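Local structure of metallocarboxypeptidase (Trypanosoma cruzi, 3DWC) at residues I266-T269 with G270-K273; Q300-F303 with A304-Q307; L459-Q462 with N463-I466; L23-A26 with D27-S30. The protein probably releases single amino acids from the C-terminal ends of peptides, with broad specificity except for proline, as a metal-dependent carboxypeptidase of the M32 family. All blocks are in the same frame, centred on the assembly; numbering follows the deposited sequence.

Interaction 1: I266-T269 with G270-K273; sequences IHET and GHAK. With CO (cobalt (II) ion), chain Q.
His267 and His271, one helical turn apart, reach out in the same direction and bind one cobalt ion, each through NE2. Both metal bonds, His267 NE2 to cobalt and His271 NE2 to cobalt, are 2.2 Å long. The two imidazoles are neither stacked nor edge-to-face: their planes meet at 68°. His267 swings CG away from its own backbone N (chi1 -174°) while His271 keeps CG beside it (chi1 -75°), and these different torsions bring both NE2 atoms within reach of the same ion. Glu298 supplies the third protein ligand, and Glu305 fixes the His267 ring with a hydrogen bond to ND1.

Away from the metal the packing is close. Gly270 N bonds to Ile266 O at 2.9 Å, and Ala272 CB sits 3.4 Å from Thr269 O. Thr269 and Ala272 both pack on Ile249 of strand 246-251, while Ile266 meets Ala304.

The metal side is wetter, for three waters complete the cobalt shell. Glu268 is bent at chi2, which brings OE1 to 3.6 Å from His271 CD2 and OE2 to 2.7 Å from water 1. That water donates to OE2 and lies 2.3 Å from the cobalt. This is the HExxH motif of zincin-type peptidases: two histidines hold the metal, and the intervening glutamate, the predicted proton donor/acceptor, is placed to act on a metal-bound water.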
loop_
_atom_site.group_PDB
_atom_site.type_symbol
_atom_site.label_atom_id
_atom_site.label_comp_id
_atom_site.label_asym_id
_atom_site.label_seq_id
_atom_site.Cartn_x
_atom_site.Cartn_y
_atom_site.Cartn_z
ATOM N N ILE B 266 -4.070 22.215 3.268
ATOM C CA ILE B 266 -3.278 23.265 2.608
ATOM C C ILE B 266 -1.788 23.112 3.020
ATOM O O ILE B 266 -0.888 23.108 2.204
ATOM C CB ILE B 266 -3.862 24.688 2.907
ATOM C CG1 ILE B 266 -5.158 24.899 2.127
ATOM C CG2 ILE B 266 -2.823 25.815 2.503
ATOM C CD1 ILE B 266 -5.974 26.165 2.485
ATOM N N HIS B 267 -1.552 22.967 4.300
ATOM C CA HIS B 267 -0.213 22.692 4.840
ATOM C C HIS B 267 0.468 21.483 4.150
ATOM O O HIS B 267 1.593 21.558 3.670
ATOM C CB HIS B 267 -0.360 22.442 6.364
ATOM C CG HIS B 267 0.943 22.289 7.068
ATOM N ND1 HIS B 267 1.518 23.312 7.795
ATOM C CD2 HIS B 267 1.806 21.248 7.130
ATOM C CE1 HIS B 267 2.696 22.912 8.255
ATOM N NE2 HIS B 267 2.891 21.663 7.863
ATOM N N GLU B 268 -0.222 20.344 4.105
ATOM C CA GLU B 268 0.353 19.154 3.513
ATOM C C GLU B 268 0.501 19.277 2.020
ATOM O O GLU B 268 1.436 18.771 1.463
ATOM C CB GLU B 268 -0.495 17.939 3.850
ATOM C CG GLU B 268 -0.635 17.689 5.311
ATOM C CD GLU B 268 0.687 17.525 6.051
ATOM O OE1 GLU B 268 1.655 16.998 5.462
ATOM O OE2 GLU B 268 0.746 17.896 7.265
ATOM N N THR B 269 -0.412 19.973 1.377
ATOM C CA THR B 269 -0.271 20.259 -0.032
ATOM C C THR B 269 0.987 21.089 -0.264
ATOM O O THR B 269 1.682 20.886 -1.244
ATOM C CB THR B 269 -1.547 20.902 -0.600
ATOM O OG1 THR B 269 -2.609 19.995 -0.426
ATOM C CG2 THR B 269 -1.442 21.252 -2.140
ATOM N N GLY B 270 1.321 21.994 0.647
ATOM C CA GLY B 270 2.558 22.770 0.471
ATOM C C GLY B 270 3.803 21.874 0.490
ATOM O O GLY B 270 4.704 22.089 -0.286
ATOM N N HIS B 271 3.856 20.914 1.425
ATOM C CA HIS B 271 4.885 19.850 1.440
ATOM C C HIS B 271 4.878 19.061 0.105
ATOM O O HIS B 271 5.927 18.885 -0.540
ATOM C CB HIS B 271 4.650 18.856 2.593
ATOM C CG HIS B 271 5.023 19.349 3.962
ATOM N ND1 HIS B 271 6.287 19.772 4.298
ATOM C CD2 HIS B 271 4.314 19.377 5.114
ATOM C CE1 HIS B 271 6.318 20.126 5.575
ATOM N NE2 HIS B 271 5.136 19.882 6.094
ATOM N N ALA B 272 3.676 18.633 -0.328
ATOM C CA ALA B 272 3.496 17.838 -1.541
ATOM C C ALA B 272 4.055 18.494 -2.775
ATOM O O ALA B 272 4.640 17.814 -3.644
ATOM C CB ALA B 272 2.000 17.521 -1.764
ATOM N N LYS B 273 3.856 19.798 -2.892
ATOM C CA LYS B 273 4.323 20.511 -4.097
ATOM C C LYS B 273 5.832 20.448 -4.170
ATOM O O LYS B 273 6.412 20.344 -5.252
ATOM C CB LYS B 273 3.871 21.972 -4.073
ATOM C CG LYS B 273 2.319 22.199 -4.230
ATOM C CD LYS B 273 1.774 21.720 -5.590
ATOM C CE LYS B 273 2.271 22.617 -6.766
ATOM N NZ LYS B 273 1.773 22.122 -8.080
HETATM CO CO CO Q . 4.571 20.243 8.181
HETATM O O HOH W 1 3.104 18.551 8.462
HETATM O O HOH W 2 4.455 20.481 9.961
HETATM O O HOH W 3 5.897 18.791 9.120
#

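Interaction 2: Q300-F303 with A304-Q307; sequences QSLF and AEMQ
Leu302 lies alongside Met306, both side chains pointing the same way from successive turns of one helix, and CD2 of Leu302 comes within 3.7 Å of CG of Met306. The same methyl, Leu302 CD2, is 3.5 Å from OE1 of Glu305, so the leucine branch rests against an apolar chain and a carboxylate at once. Met306 folds back at chi2 (-60°), while Glu305 runs extended beyond CG. That extension carries OE1 to helix 259-276, and OE2 forms a salt bridge with Arg310, just beyond the end of this helix.

The backbone oxygen of Leu302 is gripped twice. Met306 N donates to Leu302 O at 2.7 Å and Gln307 N to Leu302 O at 3.1 Å, the second in the carbonyl plane and the first tilted from it by 32°. This i+4 plus i+5 pairing marks a wider, pi-type turn at 304-307.

Phe303 has CG opposite its own backbone N (chi1 -171°); its CA-CB bond points away from the following turn, yet the ring stays obliquely near Ala304 N and Gln307 CG. Its carbonyl touches that turn too, Phe303 O lying 3.2 Å from Gln307 CB. Ala304 is the third residue most covered by the contact: its methyl CB packs 3.5 Å from Ser301 O.

Helix 294-309 is surrounded by several helices. Ser301 and Leu302 press on helix 259-276 beside the metal, Phe303 packs against both helix 421-441 and helix 456-467, Gln307 lies on helix 421-441, and Ala304 meets Trp223.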
loop_
_atom_site.group_PDB
_atom_site.type_symbol
_atom_site.label_atom_id
_atom_site.label_comp_id
_atom_site.label_asym_id
_atom_site.label_seq_id
_atom_site.Cartn_x
_atom_site.Cartn_y
_atom_site.Cartn_z
ATOM N N GLN B 300 8.015 25.375 2.938
ATOM C CA GLN B 300 7.022 25.157 1.914
ATOM C C GLN B 300 5.613 24.891 2.451
ATOM O O GLN B 300 4.634 25.405 1.907
ATOM C CB GLN B 300 7.479 24.026 0.994
ATOM C CG GLN B 300 8.912 24.195 0.408
ATOM C CD GLN B 300 9.284 25.591 -0.029
ATOM O OE1 GLN B 300 8.769 26.116 -1.025
ATOM N NE2 GLN B 300 10.166 26.228 0.742
ATOM N N SER B 301 5.461 24.094 3.493
ATOM C CA SER B 301 4.121 23.881 4.025
ATOM C C SER B 301 3.538 25.194 4.558
ATOM O O SER B 301 2.334 25.513 4.400
ATOM C CB SER B 301 4.181 22.832 5.119
ATOM O OG SER B 301 5.154 23.212 6.055
ATOM N N LEU B 302 4.377 25.938 5.252
ATOM C CA LEU B 302 3.934 27.174 5.915
ATOM C C LEU B 302 3.817 28.356 4.979
ATOM O O LEU B 302 3.053 29.291 5.214
ATOM C CB LEU B 302 4.812 27.490 7.116
ATOM C CG LEU B 302 4.709 26.460 8.244
ATOM C CD1 LEU B 302 5.738 26.768 9.335
ATOM C CD2 LEU B 302 3.328 26.380 8.838
ATOM N N PHE B 303 4.542 28.324 3.900
ATOM C CA PHE B 303 4.287 29.275 2.829
ATOM C C PHE B 303 2.838 29.138 2.322
ATOM O O PHE B 303 2.094 30.129 2.201
ATOM C CB PHE B 303 5.292 29.020 1.722
ATOM C CG PHE B 303 5.284 30.065 0.656
ATOM C CD1 PHE B 303 6.149 31.121 0.708
ATOM C CD2 PHE B 303 4.399 29.969 -0.401
ATOM C CE1 PHE B 303 6.154 32.087 -0.303
ATOM C CE2 PHE B 303 4.416 30.896 -1.453
ATOM C CZ PHE B 303 5.290 31.977 -1.387
ATOM N N ALA B 304 2.421 27.886 2.104
ATOM C CA ALA B 304 1.060 27.581 1.699
ATOM C C ALA B 304 0.059 27.953 2.771
ATOM O O ALA B 304 -0.850 28.738 2.543
ATOM C CB ALA B 304 0.892 26.036 1.293
ATOM N N GLU B 305 0.218 27.372 3.938
ATOM C CA GLU B 305 -0.697 27.573 5.017
ATOM C C GLU B 305 -0.733 28.979 5.545
ATOM O O GLU B 305 -1.816 29.564 5.666
ATOM C CB GLU B 305 -0.390 26.601 6.170
ATOM C CG GLU B 305 -1.452 26.617 7.181
ATOM C CD GLU B 305 -1.082 25.980 8.498
ATOM O OE1 GLU B 305 -0.042 25.325 8.621
ATOM O OE2 GLU B 305 -1.880 26.151 9.414
ATOM N N MET B 306 0.438 29.521 5.901
ATOM C CA MET B 306 0.478 30.773 6.667
ATOM C C MET B 306 0.558 31.988 5.782
ATOM O O MET B 306 -0.182 32.954 5.974
ATOM C CB MET B 306 1.638 30.783 7.678
ATOM C CG MET B 306 1.607 29.640 8.709
ATOM S SD MET B 306 0.088 29.747 9.650
ATOM C CE MET B 306 0.375 28.666 11.054
ATOM N N GLN B 307 1.433 31.934 4.796
ATOM C CA GLN B 307 1.658 33.083 3.937
ATOM C C GLN B 307 0.520 33.311 2.960
ATOM O O GLN B 307 0.200 34.462 2.653
ATOM C CB GLN B 307 3.004 32.989 3.220
ATOM C CG GLN B 307 4.231 33.035 4.140
ATOM C CD GLN B 307 4.370 34.343 4.909
ATOM O OE1 GLN B 307 4.818 34.352 6.048
ATOM N NE2 GLN B 307 4.043 35.447 4.278
#

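Interaction 3: L459-Q462 with N463-I466; sequences LAKQ and NEKI
Ala460 O is gripped by two backbone donors: Glu464 N at 2.9 Å, with a fairly straight N-H (164°), and Asn463 N at 3.2 Å, a weak bond bent to 121°. Asn463 N is itself shared, since its stronger bond runs to Leu459 O at 3.0 Å. Farther along, Ile466 N reaches Gln462 O from above the carbonyl plane, off the lone pairs, at a point where the helix has a wider, pi-type turn.

The side chains that meet are mostly long and charged. Lys461 bends at chi2 (-74°), whereas Lys465 stays stretched until chi4, and their chains meet at a slant, CD of Lys461 lying 4.0 Å from CE of Lys465. The first carbons of Lys465 also lie over a peptide oxygen of the preceding turn, with CG 3.2 Å from Lys461 O.

Glu464 probably offsets part of the charge of the two ammonium groups. Its OE2 makes a long salt bridge of 3.8 Å to Lys465 NZ and stays 4.3 Å from Lys461 NZ, beyond salt-bridge range. Glu440 on helix 421-441 is shared by both lysines, taking Lys461 NZ on one carboxylate oxygen and Lys465 NZ on the other; Lys465 also donates to Ala482 O.

Gln462 looks elsewhere, its NE2 bonding to Gln300 in helix 294-309. The arrangement is that of an amphipathic helix in an all-helical region: two lysines spaced i, i+4 bridge to a neighbouring helix, and the side chain of Ala460 comes to about 4 Å, nearest atoms, from a bound alanine.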
loop_
_atom_site.group_PDB
_atom_site.type_symbol
_atom_site.label_atom_id
_atom_site.label_comp_id
_atom_site.label_asym_id
_atom_site.label_seq_id
_atom_site.Cartn_x
_atom_site.Cartn_y
_atom_site.Cartn_z
ATOM N N LEU B 459 3.504 29.891 -7.454
ATOM C CA LEU B 459 4.025 28.534 -7.408
ATOM C C LEU B 459 5.248 28.435 -8.315
ATOM O O LEU B 459 6.196 27.756 -7.964
ATOM C CB LEU B 459 2.961 27.475 -7.799
ATOM C CG LEU B 459 1.659 27.470 -6.982
ATOM C CD1 LEU B 459 0.612 26.574 -7.612
ATOM C CD2 LEU B 459 1.978 27.081 -5.512
ATOM N N ALA B 460 5.251 29.149 -9.447
ATOM C CA ALA B 460 6.391 29.127 -10.339
ATOM C C ALA B 460 7.660 29.687 -9.711
ATOM O O ALA B 460 8.750 29.151 -9.906
ATOM C CB ALA B 460 6.094 29.857 -11.642
ATOM N N LYS B 461 7.522 30.758 -8.951
ATOM C CA LYS B 461 8.674 31.324 -8.199
ATOM C C LYS B 461 9.208 30.339 -7.162
ATOM O O LYS B 461 10.412 30.231 -6.971
ATOM C CB LYS B 461 8.280 32.593 -7.451
ATOM C CG LYS B 461 8.102 33.811 -8.269
ATOM C CD LYS B 461 9.455 34.397 -8.737
ATOM C CE LYS B 461 9.245 35.541 -9.752
ATOM N NZ LYS B 461 10.539 36.167 -10.153
ATOM N N GLN B 462 8.309 29.656 -6.475
ATOM C CA GLN B 462 8.713 28.594 -5.499
ATOM C C GLN B 462 9.488 27.447 -6.182
ATOM O O GLN B 462 10.451 26.897 -5.641
ATOM C CB GLN B 462 7.507 27.985 -4.822
ATOM C CG GLN B 462 6.874 28.830 -3.726
ATOM C CD GLN B 462 5.774 28.121 -3.031
ATOM O OE1 GLN B 462 4.593 28.193 -3.465
ATOM N NE2 GLN B 462 6.108 27.453 -1.880
ATOM N N ASN B 463 9.053 27.122 -7.390
ATOM C CA ASN B 463 9.612 26.022 -8.126
ATOM C C ASN B 463 10.995 26.403 -8.563
ATOM O O ASN B 463 11.931 25.615 -8.402
ATOM C CB ASN B 463 8.698 25.666 -9.291
ATOM C CG ASN B 463 9.133 24.383 -10.057
ATOM O OD1 ASN B 463 9.549 23.389 -9.474
ATOM N ND2 ASN B 463 8.996 24.427 -11.373
ATOM N N GLU B 464 11.130 27.610 -9.101
ATOM C CA GLU B 464 12.401 28.118 -9.550
ATOM C C GLU B 464 13.371 28.274 -8.391
ATOM O O GLU B 464 14.530 27.910 -8.502
ATOM C CB GLU B 464 12.259 29.474 -10.326
ATOM C CG GLU B 464 13.444 30.497 -10.036
ATOM C CD GLU B 464 13.129 31.939 -10.449
ATOM O OE1 GLU B 464 12.708 32.113 -11.633
ATOM O OE2 GLU B 464 13.332 32.905 -9.621
ATOM N N LYS B 465 12.916 28.896 -7.322
ATOM C CA LYS B 465 13.811 29.270 -6.233
ATOM C C LYS B 465 14.223 28.122 -5.339
ATOM O O LYS B 465 15.346 28.108 -4.825
ATOM C CB LYS B 465 13.209 30.391 -5.359
ATOM C CG LYS B 465 13.157 31.713 -6.067
ATOM C CD LYS B 465 12.345 32.774 -5.271
ATOM C CE LYS B 465 12.345 34.090 -6.034
ATOM N NZ LYS B 465 13.750 34.629 -6.308
ATOM N N ILE B 466 13.317 27.179 -5.145
ATOM C CA ILE B 466 13.518 26.148 -4.180
ATOM C C ILE B 466 13.379 24.764 -4.792
ATOM O O ILE B 466 14.334 23.984 -4.760
ATOM C CB ILE B 466 12.546 26.257 -2.980
ATOM C CG1 ILE B 466 12.660 27.641 -2.313
ATOM C CG2 ILE B 466 12.822 25.113 -2.005
ATOM C CD1 ILE B 466 14.066 27.962 -1.753
#

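Interaction 4: L23-A26 with D27-S30; sequences LLLA and DWDS
Leu25 and Trp28 meet loosely on one side of the long helix 3-32, with CD1 of the leucine 4.4 Å from CE3 of the indole. Leu25 O comes closer, lying at the ring edge near its plane, 4.1 Å from Trp28 CE3. The indole leans away from the preceding turn because its CG stands opposite its own backbone N (chi1 172°), and Leu25 adopts a similar first torsion. Next to them, CB of Asp29 sits 3.4 Å from Leu25 O.

Regular helical bonds set this spacing. Trp28 N donates to Leu24 O at 2.9 Å with an N-H angle of 169°, and Asp29 N reaches Leu25 O at the same length. At the end of the segment Ser30 turns its hydroxyl back onto the helix, OG donating to Asp27 O at 2.7 Å, while Ser30 N holds Ala26 O at 3.1 Å.

Farther out, arginines meet the Trp28 indole and the Asp29 carboxylate. Arg248 of the same chain makes a cation-pi contact with Trp28. Each carboxylate oxygen of Asp29 has its own arginine, OD2 that of Arg42 of its own chain and OD1 that of Arg248 of the second subunit, an arrangement that would probably favour the charged carboxylate. Leu25 packs on Arg42 of the second subunit and Ala26 on Met22 of the second subunit. This turn is thus a helical piece of the dimer interface, where packing contacts accompany an intersubunit salt bridge.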
loop_
_atom_site.group_PDB
_atom_site.type_symbol
_atom_site.label_atom_id
_atom_site.label_comp_id
_atom_site.label_asym_id
_atom_site.label_seq_id
_atom_site.Cartn_x
_atom_site.Cartn_y
_atom_site.Cartn_z
ATOM N N LEU B 23 9.194 0.709 1.498
ATOM C CA LEU B 23 9.041 1.148 2.879
ATOM C C LEU B 23 8.054 2.304 3.026
ATOM O O LEU B 23 7.219 2.317 3.909
ATOM C CB LEU B 23 10.397 1.624 3.425
ATOM C CG LEU B 23 11.327 0.578 4.011
ATOM C CD1 LEU B 23 12.509 1.288 4.688
ATOM C CD2 LEU B 23 10.561 -0.282 4.991
ATOM N N LEU B 24 8.168 3.268 2.142
ATOM C CA LEU B 24 7.288 4.437 2.173
ATOM C C LEU B 24 5.813 4.042 1.904
ATOM O O LEU B 24 4.861 4.545 2.521
ATOM C CB LEU B 24 7.811 5.427 1.137
ATOM C CG LEU B 24 9.120 6.149 1.485
ATOM C CD1 LEU B 24 9.779 6.791 0.261
ATOM C CD2 LEU B 24 8.844 7.222 2.540
ATOM N N LEU B 25 5.624 3.111 0.985
ATOM C CA LEU B 25 4.274 2.587 0.670
ATOM C C LEU B 25 3.751 1.881 1.857
ATOM O O LEU B 25 2.622 2.132 2.287
ATOM C CB LEU B 25 4.312 1.600 -0.487
ATOM C CG LEU B 25 2.924 1.104 -0.968
ATOM C CD1 LEU B 25 2.103 2.323 -1.529
ATOM C CD2 LEU B 25 3.080 -0.005 -2.051
ATOM N N ALA B 26 4.571 0.985 2.396
ATOM C CA ALA B 26 4.201 0.195 3.592
ATOM C C ALA B 26 3.840 1.103 4.764
ATOM O O ALA B 26 2.917 0.817 5.510
ATOM C CB ALA B 26 5.351 -0.756 3.986
ATOM N N ASP B 27 4.547 2.220 4.898
ATOM C CA ASP B 27 4.289 3.148 6.013
ATOM C C ASP B 27 2.998 3.904 5.740
ATOM O O ASP B 27 2.152 3.984 6.589
ATOM C CB ASP B 27 5.464 4.084 6.241
ATOM C CG ASP B 27 5.287 4.935 7.488
ATOM O OD1 ASP B 27 5.161 4.358 8.598
ATOM O OD2 ASP B 27 5.184 6.144 7.350
ATOM N N TRP B 28 2.833 4.420 4.525
ATOM C CA TRP B 28 1.592 5.082 4.152
ATOM C C TRP B 28 0.366 4.201 4.415
ATOM O O TRP B 28 -0.616 4.632 5.060
ATOM C CB TRP B 28 1.655 5.592 2.671
ATOM C CG TRP B 28 0.338 6.112 2.197
ATOM C CD1 TRP B 28 -0.131 7.371 2.332
ATOM C CD2 TRP B 28 -0.708 5.350 1.558
ATOM N NE1 TRP B 28 -1.424 7.455 1.836
ATOM C CE2 TRP B 28 -1.804 6.216 1.374
ATOM C CE3 TRP B 28 -0.856 4.001 1.225
ATOM C CZ2 TRP B 28 -3.004 5.799 0.772
ATOM C CZ3 TRP B 28 -2.077 3.573 0.649
ATOM C CH2 TRP B 28 -3.133 4.477 0.435
ATOM N N ASP B 29 0.447 2.933 3.997
ATOM C CA ASP B 29 -0.665 2.019 4.070
ATOM C C ASP B 29 -0.978 1.659 5.500
ATOM O O ASP B 29 -2.169 1.459 5.850
ATOM C CB ASP B 29 -0.315 0.782 3.210
ATOM C CG ASP B 29 -1.385 -0.241 3.193
ATOM O OD1 ASP B 29 -2.171 -0.262 2.239
ATOM O OD2 ASP B 29 -1.493 -1.019 4.153
ATOM N N SER B 30 0.054 1.530 6.342
ATOM C CA SER B 30 -0.175 1.159 7.743
ATOM C C SER B 30 -1.051 2.208 8.447
ATOM O O SER B 30 -1.744 1.889 9.378
ATOM C CB SER B 30 1.140 0.962 8.526
ATOM O OG SER B 30 1.810 2.208 8.569
#

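Overall arrangement
Interactions 1 and 2 form the buried core, their centres about 8 Å apart on helices 259-276 and 294-309, which follow each other in the chain. Between them a second-shell hydrogen bond probably orients a metal ligand. Interaction 3, partly exposed on helix 456-467, joins interaction 2 where the Gln462 amide donates to Gln300. Its outward chemistry is lysine to carboxylate, against metal coordination in interaction 1 and packing together with a pi-type backbone turn in interaction 2. Interaction 4 stands apart, its centre about 19 Å from that of interaction 1, and alone among the four meets the second subunit.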